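Local coordinates for protein Vlm2 (Streptomyces tsusimaensis, PDB 6ECB) that forms part of a non-ribosomal peptide synthetase for the depsipeptide valinomycin, this chain being its thioesterase domain, which probably releases the product by acyl transfer, at residues G104-H115 / K132-L143; P45-G53 / H68-G76. One frame throughout, in Å; residues are numbered along the deposited sequence.

Interaction 1 of 2, residues G104-H115 / K132-L143; sequences GVYIGGHSLGGH and KGLIILDTPPRL
The phenol ring of Y106 is held between I135 of the neighbouring strand and K132 of the loop that leads into it. I135 CD1 lies over one face, 4.0 Å from the ring centroid, and K132 CG over the opposite face at 4.2 Å; both are CH-pi contacts offset toward the rim. Lysine suits this margin of the sheet because its methylenes can lie along the ring: CD and CE run on past CZ until K132 CE is 3.3 Å from Y106 OH. G133, with no side chain, leaves room for the ring edge. The hydroxyl itself bonds to the carbonyl of C293, so an alanine here would probably leave that carbonyl without its mate and open a gap between I135 and the lysine chain.

The strands that carry these groups, 105-110 and 134-137, run parallel, their short axes crossing at -18°. I135 N reaches I107 O at 2.8 Å in the carbonyl plane, and G109 takes part through both its N and its O, to I135 O and L137 N. Glycine is required at G109, where a CB would collide with G113 O, and at G114, where it would strike T139 CG2. Beyond the strands, H115 NE2 points at two carbonyls, P140 O and P141 O (2.9 Å), in weak, bent bonds. With CG anti to the carbonyl carbon (chi1 -58°), H115 CE1 also meets T139 OG1 and L143 CD1, the latter at 3.4 Å.

G109, S111 and G113 fit the GxSxG nucleophile elbow of alpha/beta hydrolases, and S111, D138 and H273 a Ser-His-Asp triad. D138 OD2 bonds to H273 ND1, while H273 stacks on H110. S111 and D138 directly follow the two hydrogen-bonded strands, whose pairing is therefore likely to set the distance between nucleophile and acid.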
loop_
_atom_site.group_PDB
_atom_site.type_symbol
_atom_site.label_atom_id
_atom_site.label_comp_id
_atom_site.label_asym_id
_atom_site.label_seq_id
_atom_site.Cartn_x
_atom_site.Cartn_y
_atom_site.Cartn_z
ATOM N N GLY A 104 17.388 1.152 -10.268
ATOM C CA GLY A 104 17.644 0.612 -8.950
ATOM C C GLY A 104 16.518 0.787 -7.949
ATOM O O GLY A 104 16.713 0.469 -6.768
ATOM N N VAL A 105 15.362 1.312 -8.363
ATOM C CA VAL A 105 14.263 1.605 -7.440
ATOM C C VAL A 105 12.988 0.979 -7.980
ATOM O O VAL A 105 12.550 1.307 -9.088
ATOM C CB VAL A 105 14.055 3.119 -7.252
ATOM C CG1 VAL A 105 12.930 3.369 -6.241
ATOM C CG2 VAL A 105 15.341 3.760 -6.800
ATOM N N TYR A 106 12.384 0.099 -7.191
ATOM C CA TYR A 106 11.088 -0.468 -7.501
ATOM C C TYR A 106 9.968 0.468 -7.080
ATOM O O TYR A 106 10.104 1.251 -6.132
ATOM C CB TYR A 106 10.868 -1.767 -6.749
ATOM C CG TYR A 106 11.762 -2.908 -7.114
ATOM C CD1 TYR A 106 11.411 -3.772 -8.135
ATOM C CD2 TYR A 106 12.942 -3.141 -6.417
ATOM C CE1 TYR A 106 12.220 -4.869 -8.464
ATOM C CE2 TYR A 106 13.768 -4.239 -6.725
ATOM C CZ TYR A 106 13.384 -5.092 -7.764
ATOM O OH TYR A 106 14.155 -6.172 -8.095
ATOM N N ILE A 107 8.824 0.311 -7.738
ATOM C CA ILE A 107 7.558 0.823 -7.243
ATOM C C ILE A 107 6.769 -0.367 -6.729
ATOM O O ILE A 107 6.734 -1.411 -7.383
ATOM C CB ILE A 107 6.754 1.566 -8.329
ATOM C CG1 ILE A 107 7.606 2.563 -9.132
ATOM C CG2 ILE A 107 5.581 2.269 -7.689
ATOM C CD1 ILE A 107 8.354 3.614 -8.350
ATOM N N GLY A 108 6.119 -0.221 -5.565
ATOM C CA GLY A 108 5.349 -1.317 -5.015
ATOM C C GLY A 108 4.039 -0.855 -4.413
ATOM O O GLY A 108 3.836 0.330 -4.139
ATOM N N GLY A 109 3.152 -1.822 -4.199
ATOM C CA GLY A 109 1.909 -1.507 -3.506
ATOM C C GLY A 109 1.058 -2.700 -3.151
ATOM O O GLY A 109 1.076 -3.721 -3.845
ATOM N N HIS A 110 0.294 -2.556 -2.070
ATOM C CA HIS A 110 -0.657 -3.544 -1.596
ATOM C C HIS A 110 -2.067 -3.006 -1.798
ATOM O O HIS A 110 -2.312 -1.818 -1.606
ATOM C CB HIS A 110 -0.407 -3.811 -0.106
ATOM C CG HIS A 110 -1.316 -4.818 0.527
ATOM N ND1 HIS A 110 -2.381 -4.445 1.323
ATOM C CD2 HIS A 110 -1.290 -6.172 0.545
ATOM C CE1 HIS A 110 -2.984 -5.526 1.790
ATOM N NE2 HIS A 110 -2.336 -6.588 1.346
ATOM N N SER A 111 -2.991 -3.893 -2.137
ATOM C CA SER A 111 -4.404 -3.546 -2.298
ATOM C C SER A 111 -4.510 -2.411 -3.322
ATOM O O SER A 111 -3.860 -2.467 -4.383
ATOM C CB SER A 111 -4.963 -3.252 -0.903
ATOM O OG SER A 111 -6.366 -3.148 -0.954
ATOM N N LEU A 112 -5.307 -1.367 -3.069
ATOM C CA LEU A 112 -5.385 -0.251 -4.015
ATOM C C LEU A 112 -4.018 0.362 -4.293
ATOM O O LEU A 112 -3.799 0.926 -5.377
ATOM C CB LEU A 112 -6.340 0.822 -3.466
ATOM C CG LEU A 112 -6.486 2.084 -4.319
ATOM C CD1 LEU A 112 -7.162 1.823 -5.642
ATOM C CD2 LEU A 112 -7.285 3.127 -3.491
ATOM N N GLY A 113 -3.090 0.270 -3.332
ATOM C CA GLY A 113 -1.742 0.738 -3.570
ATOM C C GLY A 113 -1.083 0.031 -4.739
ATOM O O GLY A 113 -0.238 0.620 -5.417
ATOM N N GLY A 114 -1.467 -1.220 -5.000
ATOM C CA GLY A 114 -0.932 -1.914 -6.178
ATOM C C GLY A 114 -1.400 -1.303 -7.484
ATOM O O GLY A 114 -0.616 -1.132 -8.428
ATOM N N HIS A 115 -2.690 -0.954 -7.567
ATOM C CA HIS A 115 -3.166 -0.301 -8.776
ATOM C C HIS A 115 -2.546 1.065 -8.944
ATOM O O HIS A 115 -2.198 1.459 -10.057
ATOM C CB HIS A 115 -4.679 -0.176 -8.750
ATOM C CG HIS A 115 -5.339 -1.485 -8.605
ATOM N ND1 HIS A 115 -5.539 -2.065 -7.381
ATOM C CD2 HIS A 115 -5.762 -2.378 -9.529
ATOM C CE1 HIS A 115 -6.098 -3.251 -7.551
ATOM N NE2 HIS A 115 -6.234 -3.464 -8.846
ATOM N N LYS A 132 13.083 0.038 -11.577
ATOM C CA LYS A 132 13.620 -1.305 -11.736
ATOM C C LYS A 132 12.533 -2.338 -12.001
ATOM O O LYS A 132 12.777 -3.314 -12.715
ATOM C CB LYS A 132 14.398 -1.672 -10.478
ATOM C CG LYS A 132 15.153 -2.979 -10.561
ATOM C CD LYS A 132 16.058 -3.106 -9.350
ATOM C CE LYS A 132 16.669 -4.471 -9.270
ATOM N NZ LYS A 132 17.581 -4.653 -10.376
ATOM N N GLY A 133 11.346 -2.145 -11.446
ATOM C CA GLY A 133 10.279 -3.125 -11.557
ATOM C C GLY A 133 9.091 -2.665 -10.749
ATOM O O GLY A 133 9.146 -1.659 -10.027
ATOM N N LEU A 134 8.008 -3.411 -10.897
ATOM C CA LEU A 134 6.783 -3.197 -10.138
ATOM C C LEU A 134 6.554 -4.393 -9.229
ATOM O O LEU A 134 6.555 -5.535 -9.692
ATOM C CB LEU A 134 5.593 -3.013 -11.070
ATOM C CG LEU A 134 4.205 -2.974 -10.438
ATOM C CD1 LEU A 134 4.034 -1.675 -9.662
ATOM C CD2 LEU A 134 3.149 -3.048 -11.527
ATOM N N ILE A 135 6.362 -4.122 -7.934
ATOM C CA ILE A 135 6.082 -5.138 -6.933
ATOM C C ILE A 135 4.611 -5.011 -6.544
ATOM O O ILE A 135 4.199 -4.008 -5.939
ATOM C CB ILE A 135 6.997 -4.981 -5.714
ATOM C CG1 ILE A 135 8.444 -5.228 -6.140
ATOM C CG2 ILE A 135 6.538 -5.874 -4.540
ATOM C CD1 ILE A 135 9.477 -4.921 -5.060
ATOM N N ILE A 136 3.824 -6.035 -6.863
ATOM C CA ILE A 136 2.410 -6.097 -6.501
ATOM C C ILE A 136 2.267 -7.026 -5.301
ATOM O O ILE A 136 2.664 -8.203 -5.340
ATOM C CB ILE A 136 1.540 -6.582 -7.672
ATOM C CG1 ILE A 136 1.562 -5.571 -8.828
ATOM C CG2 ILE A 136 0.109 -6.883 -7.173
ATOM C CD1 ILE A 136 0.992 -4.210 -8.494
ATOM N N LEU A 137 1.660 -6.511 -4.231
ATOM C CA LEU A 137 1.435 -7.293 -3.021
ATOM C C LEU A 137 -0.038 -7.705 -2.972
ATOM O O LEU A 137 -0.913 -6.933 -2.565
ATOM C CB LEU A 137 1.839 -6.498 -1.789
ATOM C CG LEU A 137 3.318 -6.116 -1.731
ATOM C CD1 LEU A 137 3.551 -5.283 -0.468
ATOM C CD2 LEU A 137 4.237 -7.324 -1.751
ATOM N N ASP A 138 -0.290 -8.913 -3.461
ATOM C CA ASP A 138 -1.512 -9.673 -3.219
ATOM C C ASP A 138 -2.804 -8.984 -3.666
ATOM O O ASP A 138 -3.832 -9.081 -2.987
ATOM C CB ASP A 138 -1.603 -10.048 -1.726
ATOM C CG ASP A 138 -2.548 -11.188 -1.489
ATOM O OD1 ASP A 138 -2.528 -12.140 -2.304
ATOM O OD2 ASP A 138 -3.280 -11.153 -0.482
ATOM N N THR A 139 -2.796 -8.330 -4.839
ATOM C CA THR A 139 -4.041 -7.911 -5.448
ATOM C C THR A 139 -3.994 -8.283 -6.924
ATOM O O THR A 139 -2.967 -8.064 -7.569
ATOM C CB THR A 139 -4.345 -6.389 -5.331
ATOM O OG1 THR A 139 -5.626 -6.123 -5.911
ATOM C CG2 THR A 139 -3.379 -5.554 -6.049
ATOM N N PRO A 140 -5.086 -8.802 -7.469
ATOM C CA PRO A 140 -5.192 -8.930 -8.925
ATOM C C PRO A 140 -5.388 -7.575 -9.564
ATOM O O PRO A 140 -5.758 -6.593 -8.897
ATOM C CB PRO A 140 -6.447 -9.793 -9.124
ATOM C CG PRO A 140 -6.881 -10.235 -7.798
ATOM C CD PRO A 140 -6.336 -9.227 -6.819
ATOM N N PRO A 141 -5.274 -7.500 -10.878
ATOM C CA PRO A 141 -5.542 -6.214 -11.524
ATOM C C PRO A 141 -6.993 -5.808 -11.417
ATOM O O PRO A 141 -7.278 -4.602 -11.359
ATOM C CB PRO A 141 -5.091 -6.434 -12.983
ATOM C CG PRO A 141 -4.831 -7.838 -13.152
ATOM C CD PRO A 141 -4.664 -8.485 -11.790
ATOM N N ARG A 142 -7.918 -6.764 -11.356
ATOM C CA ARG A 142 -9.293 -6.477 -10.974
ATOM C C ARG A 142 -9.340 -6.247 -9.470
ATOM O O ARG A 142 -9.087 -7.176 -8.691
ATOM C CB ARG A 142 -10.219 -7.632 -11.328
ATOM C CG ARG A 142 -10.593 -7.686 -12.735
ATOM C CD ARG A 142 -11.548 -8.865 -13.029
ATOM N NE ARG A 142 -12.908 -8.692 -12.530
ATOM C CZ ARG A 142 -13.887 -8.085 -13.195
ATOM N NH1 ARG A 142 -13.663 -7.555 -14.396
ATOM N NH2 ARG A 142 -15.089 -7.985 -12.657
ATOM N N LEU A 143 -9.680 -5.034 -9.052
ATOM C CA LEU A 143 -9.700 -4.751 -7.620
ATOM C C LEU A 143 -10.875 -5.482 -6.973
ATOM O O LEU A 143 -11.967 -5.540 -7.538
ATOM C CB LEU A 143 -9.797 -3.247 -7.369
ATOM C CG LEU A 143 -9.758 -2.828 -5.890
ATOM C CD1 LEU A 143 -8.522 -3.353 -5.136
ATOM C CD2 LEU A 143 -9.838 -1.315 -5.772
#

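Interaction 2 of 2, residues P45-G53 / H68-G76; sequences PPAGGTVLG and HGVEAPGLG
Two flat groups carry this contact: the G49 carbonyl, which A72 N meets in its plane, and the E71 carboxylate, which V51 N meets at OE1. The bond from A72 N to G49 O is nearly straight (2.9 Å, 174° at the hydrogen). L75 CD1 packs against the same oxygen at 3.5 Å. The E71 carboxylate receives V51 N on OE1 at 3.1 Å, nearly along the C-O axis, while its other oxygen, OE2, bonds to the hydroxyl of Y208. With CG anti to the backbone N (chi1 -174°) and a bend at chi2, the glutamate swings its carboxylate back to the loop; a side chain of this length suits the reach, and its two oxygens serve two partners. Gripped at both oxygens, the buried group is probably fixed in rotation.

T50 lies beside E71, and its OG1 accepts from L52 N, an ST turn that shapes the chain after the bond to E71; OG1 also bonds the hydroxyl of Y208, which thus links T50 and E71. V51 CG1 fits over G69, where a CB would clash with it, and reaches V70 O at 3.5 Å. The P45 ring sets its CD 3.2 Å from V70 O. G48 and G49 both have positive phi, and a CB on G49 would run into A72.

Two type II turns, P46-G49 and A72-L75, thus meet where strands 40-44 and 67-71 end. Loops at the C-terminal ends of parallel strands are where alpha/beta hydrolases place their active site.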
loop_
_atom_site.group_PDB
_atom_site.type_symbol
_atom_site.label_atom_id
_atom_site.label_comp_id
_atom_site.label_asym_id
_atom_site.label_seq_id
_atom_site.Cartn_x
_atom_site.Cartn_y
_atom_site.Cartn_z
ATOM N N PRO A 45 0.304 4.158 -1.434
ATOM C CA PRO A 45 -0.574 3.811 -0.317
ATOM C C PRO A 45 -1.874 3.163 -0.769
ATOM O O PRO A 45 -2.422 3.501 -1.825
ATOM C CB PRO A 45 -0.850 5.176 0.340
ATOM C CG PRO A 45 -0.821 6.136 -0.799
ATOM C CD PRO A 45 0.294 5.611 -1.712
ATOM N N PRO A 46 -2.450 2.289 0.067
ATOM C CA PRO A 46 -3.779 1.751 -0.199
ATOM C C PRO A 46 -4.850 2.772 0.169
ATOM O O PRO A 46 -4.520 3.922 0.490
ATOM C CB PRO A 46 -3.841 0.531 0.713
ATOM C CG PRO A 46 -3.132 0.993 1.895
ATOM C CD PRO A 46 -1.961 1.827 1.382
ATOM N N ALA A 47 -6.105 2.345 0.174
ATOM C CA ALA A 47 -7.194 3.277 0.483
ATOM C C ALA A 47 -6.947 3.911 1.835
ATOM O O ALA A 47 -6.662 3.220 2.826
ATOM C CB ALA A 47 -8.535 2.562 0.470
ATOM N N GLY A 48 -7.070 5.238 1.888
ATOM C CA GLY A 48 -6.790 6.005 3.092
ATOM C C GLY A 48 -5.487 6.779 3.025
ATOM O O GLY A 48 -5.290 7.730 3.817
ATOM N N GLY A 49 -4.587 6.397 2.117
ATOM C CA GLY A 49 -3.463 7.234 1.768
ATOM C C GLY A 49 -2.265 7.168 2.682
ATOM O O GLY A 49 -1.344 7.963 2.496
ATOM N N THR A 50 -2.264 6.278 3.667
ATOM C CA THR A 50 -1.182 6.196 4.635
ATOM C C THR A 50 -0.152 5.160 4.211
ATOM O O THR A 50 -0.482 4.185 3.530
ATOM C CB THR A 50 -1.722 5.844 6.023
ATOM O OG1 THR A 50 -0.670 5.879 6.984
ATOM C CG2 THR A 50 -2.345 4.461 6.052
ATOM N N VAL A 51 1.089 5.391 4.667
ATOM C CA VAL A 51 2.209 4.453 4.530
ATOM C C VAL A 51 2.303 3.490 5.709
ATOM O O VAL A 51 3.115 2.549 5.683
ATOM C CB VAL A 51 3.552 5.219 4.429
ATOM C CG1 VAL A 51 3.504 6.305 3.388
ATOM C CG2 VAL A 51 3.931 5.826 5.770
ATOM N N LEU A 52 1.498 3.679 6.743
ATOM C CA LEU A 52 1.782 2.982 7.989
ATOM C C LEU A 52 1.648 1.469 7.871
ATOM O O LEU A 52 2.361 0.750 8.586
ATOM C CB LEU A 52 0.900 3.547 9.080
ATOM C CG LEU A 52 -0.530 3.114 9.240
ATOM C CD1 LEU A 52 -0.617 1.826 10.056
ATOM C CD2 LEU A 52 -1.221 4.272 9.975
ATOM N N GLY A 53 0.830 0.967 6.944
ATOM C CA GLY A 53 0.680 -0.463 6.725
ATOM C C GLY A 53 1.912 -1.154 6.174
ATOM O O GLY A 53 1.961 -2.388 6.193
ATOM N N HIS A 68 10.880 3.878 0.813
ATOM C CA HIS A 68 10.010 5.020 1.013
ATOM C C HIS A 68 8.566 4.596 0.824
ATOM O O HIS A 68 8.269 3.630 0.120
ATOM C CB HIS A 68 10.278 6.141 0.017
ATOM C CG HIS A 68 11.611 6.787 0.181
ATOM N ND1 HIS A 68 12.723 6.405 -0.541
ATOM C CD2 HIS A 68 12.003 7.808 0.976
ATOM C CE1 HIS A 68 13.740 7.180 -0.203
ATOM N NE2 HIS A 68 13.333 8.030 0.723
ATOM N N GLY A 69 7.660 5.362 1.424
ATOM C CA GLY A 69 6.264 5.321 1.030
ATOM C C GLY A 69 5.790 6.722 0.697
ATOM O O GLY A 69 6.305 7.715 1.210
ATOM N N VAL A 70 4.800 6.792 -0.180
ATOM C CA VAL A 70 4.159 8.060 -0.490
ATOM C C VAL A 70 2.915 8.189 0.368
ATOM O O VAL A 70 2.036 7.327 0.338
ATOM C CB VAL A 70 3.801 8.168 -1.971
ATOM C CG1 VAL A 70 3.131 9.501 -2.222
ATOM C CG2 VAL A 70 5.046 8.037 -2.812
ATOM N N GLU A 71 2.848 9.273 1.106
ATOM C CA GLU A 71 1.697 9.627 1.912
ATOM C C GLU A 71 0.808 10.576 1.109
ATOM O O GLU A 71 1.298 11.539 0.514
ATOM C CB GLU A 71 2.189 10.296 3.184
ATOM C CG GLU A 71 1.157 10.591 4.152
ATOM C CD GLU A 71 1.147 9.628 5.323
ATOM O OE1 GLU A 71 1.450 8.411 5.199
ATOM O OE2 GLU A 71 0.789 10.133 6.369
ATOM N N ALA A 72 -0.485 10.310 1.111
ATOM C CA ALA A 72 -1.410 11.156 0.362
ATOM C C ALA A 72 -1.377 12.590 0.886
ATOM O O ALA A 72 -1.135 12.832 2.071
ATOM C CB ALA A 72 -2.832 10.610 0.467
ATOM N N PRO A 73 -1.699 13.578 0.035
ATOM C CA PRO A 73 -1.871 14.933 0.549
ATOM C C PRO A 73 -3.031 14.988 1.527
ATOM O O PRO A 73 -3.983 14.215 1.426
ATOM C CB PRO A 73 -2.159 15.759 -0.710
ATOM C CG PRO A 73 -2.622 14.828 -1.702
ATOM C CD PRO A 73 -1.997 13.486 -1.399
ATOM N N GLY A 74 -2.921 15.905 2.489
ATOM C CA GLY A 74 -4.017 16.314 3.341
ATOM C C GLY A 74 -4.161 15.534 4.623
ATOM O O GLY A 74 -5.115 15.770 5.366
ATOM N N LEU A 75 -3.256 14.598 4.896
ATOM C CA LEU A 75 -3.283 13.849 6.146
ATOM C C LEU A 75 -2.567 14.566 7.292
ATOM O O LEU A 75 -2.788 14.198 8.449
ATOM C CB LEU A 75 -2.680 12.455 5.931
ATOM C CG LEU A 75 -3.414 11.502 4.973
ATOM C CD1 LEU A 75 -2.723 10.159 4.887
ATOM C CD2 LEU A 75 -4.879 11.279 5.330
ATOM N N GLY A 76 -1.779 15.620 7.013
ATOM C CA GLY A 76 -1.043 16.309 8.063
ATOM C C GLY A 76 -1.865 17.344 8.815
ATOM O O GLY A 76 -2.887 17.845 8.352
#

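How the interactions relate
Along the chain both segments of interaction 2 come ahead of those of interaction 1, and the centres of the two contacts lie about 15 Å apart. Both belong to one mixed sheet, in which strand 40-44 stands between 67-71 and 105-110, with 134-137 next in order. Interaction 1 pairs the two strands of the beta-alpha-beta unit whose connection is helix 112-126; interaction 2 joins the loop after strand 40-44 to the end of strand 67-71 and the turn that follows. They touch directly: P46 CB packs 3.6 Å from H110 O, and L112 CD2 lies 3.9 Å from A47 N. The 45-53 loop therefore borders the putative nucleophile elbow, consistent with successive strand ends together framing one active site.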